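PDB 3OBE: sugar phosphate isomerase/epimerase from Parabacteroides distasonis, which probably acts as an isomerase, perhaps on sugar phosphates, and has a xylose isomerase-like TIM-barrel fold. Local coordinates for residues Q32-D37 with T286-V291; M23-Y28 with Y274-E279; E107-F112 with S149-R154. All blocks are in the same frame, centred on the assembly; numbering follows the deposited sequence. Where two conformers were deposited one is given.

Contact 1 of 3, residues Q32-D37 with T286-V291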
loop_
_atom_site.group_PDB
_atom_site.type_symbol
_atom_site.label_atom_id
_atom_site.label_comp_id
_atom_site.label_asym_id
_atom_site.label_seq_id
_atom_site.Cartn_x
_atom_site.Cartn_y
_atom_site.Cartn_z
ATOM N N GLN A 32 6.219 -0.649 17.184
ATOM C CA GLN A 32 5.959 -1.170 18.511
ATOM C C GLN A 32 5.043 -0.249 19.291
ATOM O O GLN A 32 4.462 -0.674 20.274
ATOM C CB GLN A 32 7.293 -1.428 19.259
ATOM C CG GLN A 32 8.026 -2.652 18.723
ATOM C CD GLN A 32 7.254 -3.947 18.985
ATOM O OE1 GLN A 32 6.627 -4.121 20.043
ATOM N NE2 GLN A 32 7.264 -4.845 18.006
ATOM N N GLU A 33 4.885 1.012 18.854
ATOM C CA GLU A 33 4.065 1.933 19.654
ATOM C C GLU A 33 2.610 1.491 19.666
ATOM O O GLU A 33 1.923 1.689 20.673
ATOM C CB GLU A 33 4.141 3.372 19.157
ATOM C CG GLU A 33 5.520 3.934 19.192
ATOM C CD GLU A 33 5.621 5.359 18.674
ATOM O OE1 GLU A 33 4.610 6.121 18.753
ATOM O OE2 GLU A 33 6.751 5.704 18.235
ATOM N N LEU A 34 2.167 0.871 18.578
ATOM C CA LEU A 34 0.794 0.351 18.479
ATOM C C LEU A 34 0.714 -1.040 19.131
ATOM O O LEU A 34 -0.140 -1.273 19.970
ATOM C CB LEU A 34 0.311 0.297 17.017
ATOM C CG LEU A 34 -1.121 -0.201 16.747
ATOM C CD1 LEU A 34 -2.185 0.564 17.545
ATOM C CD2 LEU A 34 -1.460 -0.176 15.220
ATOM N N LEU A 35 1.646 -1.917 18.768
ATOM C CA LEU A 35 1.632 -3.317 19.202
ATOM C C LEU A 35 1.643 -3.476 20.707
ATOM O O LEU A 35 1.008 -4.390 21.231
ATOM C CB LEU A 35 2.787 -4.100 18.572
ATOM C CG LEU A 35 2.801 -4.225 17.043
ATOM C CD1 LEU A 35 4.156 -4.739 16.594
ATOM C CD2 LEU A 35 1.679 -5.094 16.535
ATOM N N GLN A 36 2.313 -2.566 21.410
ATOM C CA GLN A 36 2.431 -2.637 22.866
ATOM C C GLN A 36 1.152 -2.247 23.620
ATOM O O GLN A 36 1.048 -2.511 24.826
ATOM C CB GLN A 36 3.577 -1.737 23.351
ATOM C CG GLN A 36 3.211 -0.232 23.418
ATOM C CD GLN A 36 4.428 0.688 23.569
ATOM O OE1 GLN A 36 5.574 0.223 23.670
ATOM N NE2 GLN A 36 4.180 2.006 23.582
ATOM N N ASP A 37 0.210 -1.576 22.963
ATOM C CA ASP A 37 -1.079 -1.239 23.613
ATOM C C ASP A 37 -2.136 -1.012 22.551
ATOM O O ASP A 37 -2.482 0.138 22.223
ATOM C CB ASP A 37 -0.958 -0.008 24.507
ATOM C CG ASP A 37 -2.222 0.245 25.342
ATOM O OD1 ASP A 37 -3.152 -0.589 25.279
ATOM O OD2 ASP A 37 -2.300 1.278 26.059
ATOM N N THR A 286 7.785 10.655 18.655
ATOM C CA THR A 286 7.067 9.395 18.498
ATOM C C THR A 286 6.452 9.277 17.114
ATOM O O THR A 286 6.041 10.265 16.498
ATOM C CB THR A 286 5.943 9.230 19.559
ATOM O OG1 THR A 286 4.927 10.233 19.380
ATOM C CG2 THR A 286 6.480 9.310 20.953
ATOM N N GLN A 287 6.301 8.036 16.648
ATOM C CA GLN A 287 5.525 7.802 15.438
ATOM C C GLN A 287 4.086 8.223 15.616
ATOM O O GLN A 287 3.500 8.764 14.668
ATOM C CB GLN A 287 5.632 6.339 15.003
ATOM C CG GLN A 287 7.060 5.949 14.588
ATOM C CD GLN A 287 7.553 6.782 13.432
ATOM O OE1 GLN A 287 8.307 7.729 13.624
ATOM N NE2 GLN A 287 7.135 6.442 12.227
ATOM N N PHE A 288 3.521 8.020 16.808
ATOM C CA PHE A 288 2.121 8.478 17.024
ATOM C C PHE A 288 1.966 9.945 16.729
ATOM O O PHE A 288 0.990 10.340 16.110
ATOM C CB PHE A 288 1.580 8.150 18.402
ATOM C CG PHE A 288 0.677 6.969 18.401
ATOM C CD1 PHE A 288 -0.571 7.049 17.820
ATOM C CD2 PHE A 288 1.081 5.769 18.946
ATOM C CE1 PHE A 288 -1.412 5.958 17.816
ATOM C CE2 PHE A 288 0.233 4.659 18.919
ATOM C CZ PHE A 288 -1.012 4.784 18.357
ATOM N N GLU A 289 2.903 10.762 17.192
ATOM C CA GLU A 289 2.839 12.193 16.908
ATOM C C GLU A 289 2.775 12.484 15.441
ATOM O O GLU A 289 1.933 13.248 14.988
ATOM C CB GLU A 289 3.998 12.943 17.548
ATOM C CG GLU A 289 3.874 14.461 17.254
ATOM C CD GLU A 289 5.012 15.295 17.748
ATOM O OE1 GLU A 289 5.906 14.760 18.439
ATOM O OE2 GLU A 289 5.015 16.510 17.365
ATOM N N GLY A 290 3.660 11.862 14.681
ATOM C CA GLY A 290 3.732 12.097 13.222
ATOM C C GLY A 290 2.478 11.626 12.520
ATOM O O GLY A 290 1.948 12.318 11.654
ATOM N N VAL A 291 1.938 10.520 13.014
ATOM C CA VAL A 291 0.711 9.951 12.460
ATOM C C VAL A 291 -0.497 10.844 12.788
ATOM O O VAL A 291 -1.340 11.096 11.946
ATOM C CB VAL A 291 0.551 8.489 12.971
ATOM C CG1 VAL A 291 -0.847 8.037 12.850
ATOM C CG2 VAL A 291 1.580 7.580 12.211
#
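Glu33 grips the first turn of helix 287-300 with both carboxylate oxygens. Phe288 N donates to Glu33 OE1 at 2.9 Å, with an angle of 158° at the hydrogen. Gln287 N donates to Glu33 OE2, also at 2.9 Å. Each oxygen is met on its syn side, with the donors tilted out of the carboxylate plane, Phe288 N the more. Two bonds to one flat group fix its rotation. The Glu33 chain is extended (chi2 179°), which carries the carboxylate straight across from helix 32-35.

The same turn is capped from within. Thr286 is the N-cap residue, and its OG1 accepts from Glu289 N at 3.0 Å. The N-H groups of residues 287, 288 and 289 are therefore all taken by side-chain oxygens. A negative carboxylate at this end would also suit the helix dipole. Thr286 CB lies 3.5 Å from Glu33 OE1.

Gln287 crosses Glu33 at about a right angle, and its CB packs on Glu33 OE2. Its amide turns away, to Ser29 O, Glu279 O, Asp281 N and Trp249 NE1. The Phe288 ring carries the packing. Its CD2 sits 3.9 Å from Glu33 CB, and Glu33 O meets the ring edge in plane. Leu34 CD1 reaches Phe288 CZ more loosely, at 4.5 Å. Arg44 and Leu45 of helix 38-48 also touch this ring.

The arrangement is a helix N-terminus capped by its own Thr286 and bonded by a glutamate far off in the sequence. It joins the segment after the first barrel strand to the last helix of the TIM barrel.

Contact 2 of 3, residues M23-Y28 with Y274-E279. With EOH (ethanol), chain D.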
loop_
_atom_site.group_PDB
_atom_site.type_symbol
_atom_site.label_atom_id
_atom_site.label_comp_id
_atom_site.label_asym_id
_atom_site.label_seq_id
_atom_site.Cartn_x
_atom_site.Cartn_y
_atom_site.Cartn_z
HETATM N N MSE A 23 -9.840 7.668 5.514
HETATM C CA MSE A 23 -8.405 7.879 5.575
HETATM C C MSE A 23 -7.724 6.645 6.150
HETATM O O MSE A 23 -8.061 6.175 7.240
HETATM C CB MSE A 23 -8.091 9.114 6.445
HETATM C CG MSE A 23 -6.662 9.314 6.684
HETATM SE SE MSE A 23 -6.540 11.013 7.717
HETATM C CE MSE A 23 -7.014 10.400 9.296
ATOM N N GLY A 24 -6.757 6.107 5.409
ATOM C CA GLY A 24 -6.048 4.938 5.882
ATOM C C GLY A 24 -4.653 5.179 6.417
ATOM O O GLY A 24 -4.012 6.216 6.144
ATOM N N LEU A 25 -4.185 4.182 7.154
ATOM C CA LEU A 25 -2.827 4.179 7.711
ATOM C C LEU A 25 -2.220 2.817 7.524
ATOM O O LEU A 25 -2.846 1.807 7.896
ATOM C CB LEU A 25 -2.859 4.468 9.242
ATOM C CG LEU A 25 -1.480 4.443 9.936
ATOM C CD1 LEU A 25 -0.600 5.604 9.487
ATOM C CD2 LEU A 25 -1.597 4.472 11.452
ATOM N N GLN A 26 -0.980 2.773 7.029
ATOM C CA GLN A 26 -0.174 1.553 7.083
ATOM C C GLN A 26 0.432 1.430 8.473
ATOM O O GLN A 26 1.205 2.266 8.910
ATOM C CB GLN A 26 0.887 1.560 5.985
ATOM C CG GLN A 26 2.041 0.554 6.131
ATOM C CD GLN A 26 1.594 -0.889 6.350
ATOM O OE1 GLN A 26 1.779 -1.431 7.432
ATOM N NE2 GLN A 26 0.979 -1.507 5.328
ATOM N N THR A 27 0.038 0.400 9.213
ATOM C CA THR A 27 0.357 0.332 10.600
ATOM C C THR A 27 1.837 0.044 10.945
ATOM O O THR A 27 2.282 0.224 12.115
ATOM C CB THR A 27 -0.504 -0.751 11.298
ATOM O OG1 THR A 27 -0.230 -2.020 10.718
ATOM C CG2 THR A 27 -2.040 -0.377 11.238
ATOM N N TYR A 28 2.589 -0.385 9.941
ATOM C CA TYR A 28 4.019 -0.491 10.074
ATOM C C TYR A 28 4.631 0.866 10.497
ATOM O O TYR A 28 5.653 0.892 11.176
ATOM C CB TYR A 28 4.616 -0.961 8.773
ATOM C CG TYR A 28 6.085 -1.310 8.867
ATOM C CD1 TYR A 28 6.510 -2.432 9.559
ATOM C CD2 TYR A 28 7.040 -0.470 8.276
ATOM C CE1 TYR A 28 7.862 -2.750 9.637
ATOM C CE2 TYR A 28 8.389 -0.779 8.358
ATOM C CZ TYR A 28 8.780 -1.896 9.038
ATOM O OH TYR A 28 10.120 -2.201 9.095
ATOM N N TYR A 274 -6.567 5.516 0.086
ATOM C CA TYR A 274 -5.166 5.711 0.344
ATOM C C TYR A 274 -4.748 5.371 1.769
ATOM O O TYR A 274 -5.558 5.411 2.711
ATOM C CB TYR A 274 -4.759 7.156 0.041
ATOM C CG TYR A 274 -5.336 8.178 1.008
ATOM C CD1 TYR A 274 -4.680 8.527 2.172
ATOM C CD2 TYR A 274 -6.553 8.806 0.727
ATOM C CE1 TYR A 274 -5.213 9.466 3.042
ATOM C CE2 TYR A 274 -7.109 9.705 1.623
ATOM C CZ TYR A 274 -6.428 10.045 2.745
ATOM O OH TYR A 274 -7.001 10.997 3.569
ATOM N N TYR A 275 -3.481 5.047 1.917
ATOM C CA TYR A 275 -2.908 4.787 3.218
ATOM C C TYR A 275 -1.701 5.664 3.434
ATOM O O TYR A 275 -0.790 5.733 2.586
ATOM C CB TYR A 275 -2.521 3.307 3.361
ATOM C CG TYR A 275 -3.709 2.429 3.137
ATOM C CD1 TYR A 275 -4.572 2.100 4.171
ATOM C CD2 TYR A 275 -3.989 1.917 1.862
ATOM C CE1 TYR A 275 -5.713 1.295 3.935
ATOM C CE2 TYR A 275 -5.115 1.168 1.617
ATOM C CZ TYR A 275 -5.962 0.833 2.660
ATOM O OH TYR A 275 -7.091 0.079 2.392
ATOM N N VAL A 276 -1.711 6.335 4.590
ATOM C CA VAL A 276 -0.571 7.076 5.081
ATOM C C VAL A 276 0.536 6.143 5.578
ATOM O O VAL A 276 0.262 5.133 6.253
ATOM C CB VAL A 276 -1.022 8.013 6.244
ATOM C CG1 VAL A 276 0.143 8.686 6.913
ATOM C CG2 VAL A 276 -2.038 9.061 5.728
ATOM N N GLU A 277 1.775 6.513 5.303
ATOM C CA GLU A 277 2.919 5.850 5.915
ATOM C C GLU A 277 3.955 6.870 6.329
ATOM O O GLU A 277 4.193 7.848 5.617
ATOM C CB GLU A 277 3.544 4.814 4.996
ATOM C CG GLU A 277 4.668 4.008 5.717
ATOM C CD GLU A 277 4.992 2.651 5.115
ATOM O OE1 GLU A 277 4.350 2.248 4.133
ATOM O OE2 GLU A 277 5.903 2.000 5.684
ATOM N N LEU A 278 4.588 6.622 7.465
ATOM C CA LEU A 278 5.738 7.375 7.938
ATOM C C LEU A 278 6.877 6.423 8.274
ATOM O O LEU A 278 6.655 5.354 8.826
ATOM C CB LEU A 278 5.460 8.176 9.194
ATOM C CG LEU A 278 4.690 9.491 9.116
ATOM C CD1 LEU A 278 3.277 9.335 8.632
ATOM C CD2 LEU A 278 4.757 10.269 10.464
ATOM N N GLU A 279 8.067 6.842 7.877
ATOM C CA GLU A 279 9.288 6.198 8.323
ATOM C C GLU A 279 9.631 6.707 9.726
ATOM O O GLU A 279 8.951 7.580 10.264
ATOM C CB GLU A 279 10.401 6.423 7.300
ATOM C CG GLU A 279 10.935 7.839 7.240
ATOM C CD GLU A 279 11.936 7.993 6.120
ATOM O OE1 GLU A 279 11.507 8.131 4.962
ATOM O OE2 GLU A 279 13.159 7.942 6.423
HETATM C C1 EOH D . -9.064 4.697 2.971
HETATM C C2 EOH D . -8.502 3.334 2.587
HETATM O O EOH D . -8.738 5.801 2.132
#
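Gly24 and Val276 are joined by a backbone bond, Val276 N to Gly24 O at 2.8 Å. Gln26 N then donates to Val276 O, also at 2.8 Å. A weak bond from Gly24 N to Tyr274 O lies at the start of the ladder. The register is parallel, pairing Gly24 with Tyr275 and Leu25 with Val276.

Gly24 has no side chain, and the Tyr275 ring lies close, CD1 3.6 Å from Gly24 CA. On the other face of the sheet, Leu25 CD1 meets Val276 CB at 4.1 Å. Met23, a selenomethionine, touches Tyr274 OH through CG.

Further along, Gln26 and Glu277 run side by side, with Gln26 CG 3.5 Å from Glu277 OE1. The Gln26 chain bends at chi2 (52°), and its OE1 accepts from Tyr28 N on a lone pair. Its NE2 goes to Glu54 and Ile55. Ser93 holds Tyr275 OH. An ethanol, probably from the crystallisation liquor, takes a bond from Tyr274 N.

Strands 24-26 and 273-276, first and last in the chain, are neighbours here. This pairing closes the parallel ring of a TIM barrel.

Contact 3 of 3, residues E107-F112 with S149-R154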
loop_
_atom_site.group_PDB
_atom_site.type_symbol
_atom_site.label_atom_id
_atom_site.label_comp_id
_atom_site.label_asym_id
_atom_site.label_seq_id
_atom_site.Cartn_x
_atom_site.Cartn_y
_atom_site.Cartn_z
ATOM N N GLU A 107 9.105 -21.720 -13.776
ATOM C CA GLU A 107 9.012 -23.016 -13.131
ATOM C C GLU A 107 8.351 -22.952 -11.753
ATOM O O GLU A 107 7.750 -23.958 -11.312
ATOM C CB GLU A 107 10.414 -23.625 -12.994
ATOM C CG GLU A 107 11.034 -24.078 -14.311
ATOM C CD GLU A 107 11.465 -22.930 -15.271
ATOM O OE1 GLU A 107 11.787 -21.768 -14.817
ATOM O OE2 GLU A 107 11.490 -23.237 -16.516
ATOM N N ASN A 108 8.540 -21.810 -11.070
ATOM C CA ASN A 108 8.040 -21.588 -9.719
ATOM C C ASN A 108 6.638 -21.022 -9.688
ATOM O O ASN A 108 6.128 -20.782 -8.620
ATOM C CB ASN A 108 8.977 -20.682 -8.929
ATOM C CG ASN A 108 10.200 -21.420 -8.413
ATOM O OD1 ASN A 108 10.203 -22.638 -8.388
ATOM N ND2 ASN A 108 11.246 -20.695 -8.052
HETATM N N MSE A 109 6.006 -20.805 -10.832
HETATM C CA MSE A 109 4.683 -20.158 -10.833
HETATM C C MSE A 109 3.660 -20.958 -9.975
HETATM O O MSE A 109 2.909 -20.359 -9.225
HETATM C CB MSE A 109 4.209 -19.842 -12.272
HETATM C CG MSE A 109 5.145 -18.851 -13.018
HETATM SE SE MSE A 109 4.455 -17.915 -14.632
HETATM C CE MSE A 109 4.495 -19.414 -15.906
ATOM N N PRO A 110 3.674 -22.306 -10.037
ATOM C CA PRO A 110 2.750 -23.023 -9.135
ATOM C C PRO A 110 3.018 -22.791 -7.636
ATOM O O PRO A 110 2.062 -22.777 -6.850
ATOM C CB PRO A 110 2.923 -24.499 -9.524
ATOM C CG PRO A 110 3.359 -24.415 -10.996
ATOM C CD PRO A 110 4.261 -23.211 -11.041
ATOM N N LYS A 111 4.281 -22.653 -7.231
ATOM C CA LYS A 111 4.598 -22.362 -5.826
ATOM C C LYS A 111 4.057 -20.981 -5.384
ATOM O O LYS A 111 3.562 -20.809 -4.260
ATOM C CB LYS A 111 6.105 -22.451 -5.568
ATOM C CG LYS A 111 6.709 -23.845 -5.741
ATOM C CD LYS A 111 8.231 -23.816 -5.447
ATOM C CE LYS A 111 9.012 -24.976 -6.071
ATOM N NZ LYS A 111 10.489 -24.631 -6.263
ATOM N N PHE A 112 4.192 -19.976 -6.251
ATOM C CA PHE A 112 3.658 -18.672 -5.946
ATOM C C PHE A 112 2.140 -18.744 -5.854
ATOM O O PHE A 112 1.525 -18.086 -4.991
ATOM C CB PHE A 112 4.076 -17.606 -6.978
ATOM C CG PHE A 112 5.509 -17.171 -6.833
ATOM C CD1 PHE A 112 5.877 -16.330 -5.813
ATOM C CD2 PHE A 112 6.487 -17.618 -7.732
ATOM C CE1 PHE A 112 7.215 -15.932 -5.650
ATOM C CE2 PHE A 112 7.825 -17.221 -7.585
ATOM C CZ PHE A 112 8.180 -16.370 -6.551
ATOM N N SER A 149 5.605 -10.140 -13.981
ATOM C CA SER A 149 4.242 -9.707 -14.281
ATOM C C SER A 149 3.283 -10.897 -14.420
ATOM O O SER A 149 2.128 -10.802 -13.993
ATOM C CB SER A 149 4.181 -8.840 -15.532
ATOM O OG SER A 149 4.993 -7.699 -15.370
ATOM N N GLU A 150 3.749 -11.993 -15.019
ATOM C CA GLU A 150 2.925 -13.184 -15.186
ATOM C C GLU A 150 2.540 -13.788 -13.846
ATOM O O GLU A 150 1.413 -14.223 -13.664
ATOM C CB GLU A 150 3.638 -14.237 -16.010
ATOM C CG GLU A 150 3.827 -13.797 -17.437
ATOM C CD GLU A 150 4.591 -14.757 -18.284
ATOM O OE1 GLU A 150 4.758 -15.939 -17.895
ATOM O OE2 GLU A 150 4.986 -14.299 -19.408
ATOM N N ILE A 151 3.478 -13.797 -12.909
ATOM C CA ILE A 151 3.250 -14.266 -11.543
ATOM C C ILE A 151 2.257 -13.339 -10.801
ATOM O O ILE A 151 1.355 -13.811 -10.119
ATOM C CB ILE A 151 4.576 -14.336 -10.774
ATOM C CG1 ILE A 151 5.410 -15.510 -11.335
ATOM C CG2 ILE A 151 4.290 -14.478 -9.275
ATOM C CD1 ILE A 151 6.922 -15.549 -10.963
ATOM N N PHE A 152 2.414 -12.041 -10.965
ATOM C CA PHE A 152 1.447 -11.049 -10.421
ATOM C C PHE A 152 0.037 -11.247 -10.968
ATOM O O PHE A 152 -0.903 -11.221 -10.209
ATOM C CB PHE A 152 1.925 -9.627 -10.686
ATOM C CG PHE A 152 3.144 -9.190 -9.886
ATOM C CD1 PHE A 152 3.704 -9.952 -8.881
ATOM C CD2 PHE A 152 3.687 -7.961 -10.159
ATOM C CE1 PHE A 152 4.776 -9.458 -8.149
ATOM C CE2 PHE A 152 4.721 -7.454 -9.437
ATOM C CZ PHE A 152 5.279 -8.215 -8.442
ATOM N N ASN A 153 -0.100 -11.460 -12.288
ATOM C CA ASN A 153 -1.380 -11.807 -12.901
ATOM C C ASN A 153 -2.030 -13.020 -12.238
ATOM O O ASN A 153 -3.194 -12.972 -11.869
ATOM C CB ASN A 153 -1.238 -12.030 -14.384
ATOM C CG ASN A 153 -1.232 -10.753 -15.181
ATOM O OD1 ASN A 153 -1.702 -9.718 -14.750
ATOM N ND2 ASN A 153 -0.701 -10.841 -16.405
ATOM N N ARG A 154 -1.252 -14.072 -12.042
ATOM C CA ARG A 154 -1.759 -15.279 -11.435
ATOM C C ARG A 154 -2.188 -15.025 -10.018
ATOM O O ARG A 154 -3.175 -15.543 -9.587
ATOM C CB ARG A 154 -0.719 -16.416 -11.509
ATOM C CG ARG A 154 -0.511 -16.947 -12.945
ATOM C CD ARG A 154 0.792 -17.734 -13.029
ATOM N NE ARG A 154 0.677 -19.051 -12.421
ATOM C CZ ARG A 154 0.763 -20.215 -13.067
ATOM N NH1 ARG A 154 0.957 -20.270 -14.373
ATOM N NH2 ARG A 154 0.678 -21.343 -12.378
#
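Helix 109-126 and helix 142-160 come close near the start of the first, with the CA atoms of Met109 and Ile151 6.1 Å apart. No hydrogen bond joins the two segments.

Met109, a selenomethionine, fills the middle of the contact. Its CB lies over the centre of one face of the Arg154 guanidinium, 3.6 Å from Arg154 CZ. The two side chains cross at about a right angle. Arg154 bends at chi3 (75°), which lays the flat group across the base of Met109. The guanidinium also reaches the chain at Pro110, whose N is 3.9 Å from Arg154 NH2. Arg154 NH2 also forms a salt bridge with Asp113, one turn further along helix 109-126, and this pairing should help keep the group in place.

Both helices belong to the outer layer of the TIM barrel. Strand 130-133 lies between them in the chain. The centre of the contact lies about 20 Å from the centre of the chain.

Farther out, Met109 CG touches Ile151 CG1 at 3.8 Å. In the conformer given, one of two, Met109 SE lies 3.8 Å from Glu150 OE1.

Ile151 divides its branches between two partners. CG1 meets Met109, while CG2 and CD1 go to Phe112. Ile151 CG2 makes an off-centre CH-pi contact, 4.3 Å from the centroid of the Phe112 ring and 29° off its normal. Ile151 CD1 lies 3.9 Å from Phe112 CD2. Tyr104 touches both Phe112 and Ile151, and Leu101 packs on Phe112 as well.

Contacts 1 and 2 are neighbours, with centres about 12 Å apart. Each joins the beginning of the chain to its end. Strand 24-26 leads to helix 32-35, and strand 273-276 leads to helix 287-300. The two contacts touch directly: Leu278 CD2 of contact 2 packs against the backbone of contact 1, 3.4 Å from Gly290 C and 3.8 Å from Val291 N. Contact 3 stands apart, its centre about 36 Å from that of contact 1 and 28 Å from that of contact 2. It lies within the chain loop that both close. A phosphate ion, probably from the crystallisation liquor, sits about 3 Å from the Glu277 side chain in contact 2 and may mark a pocket.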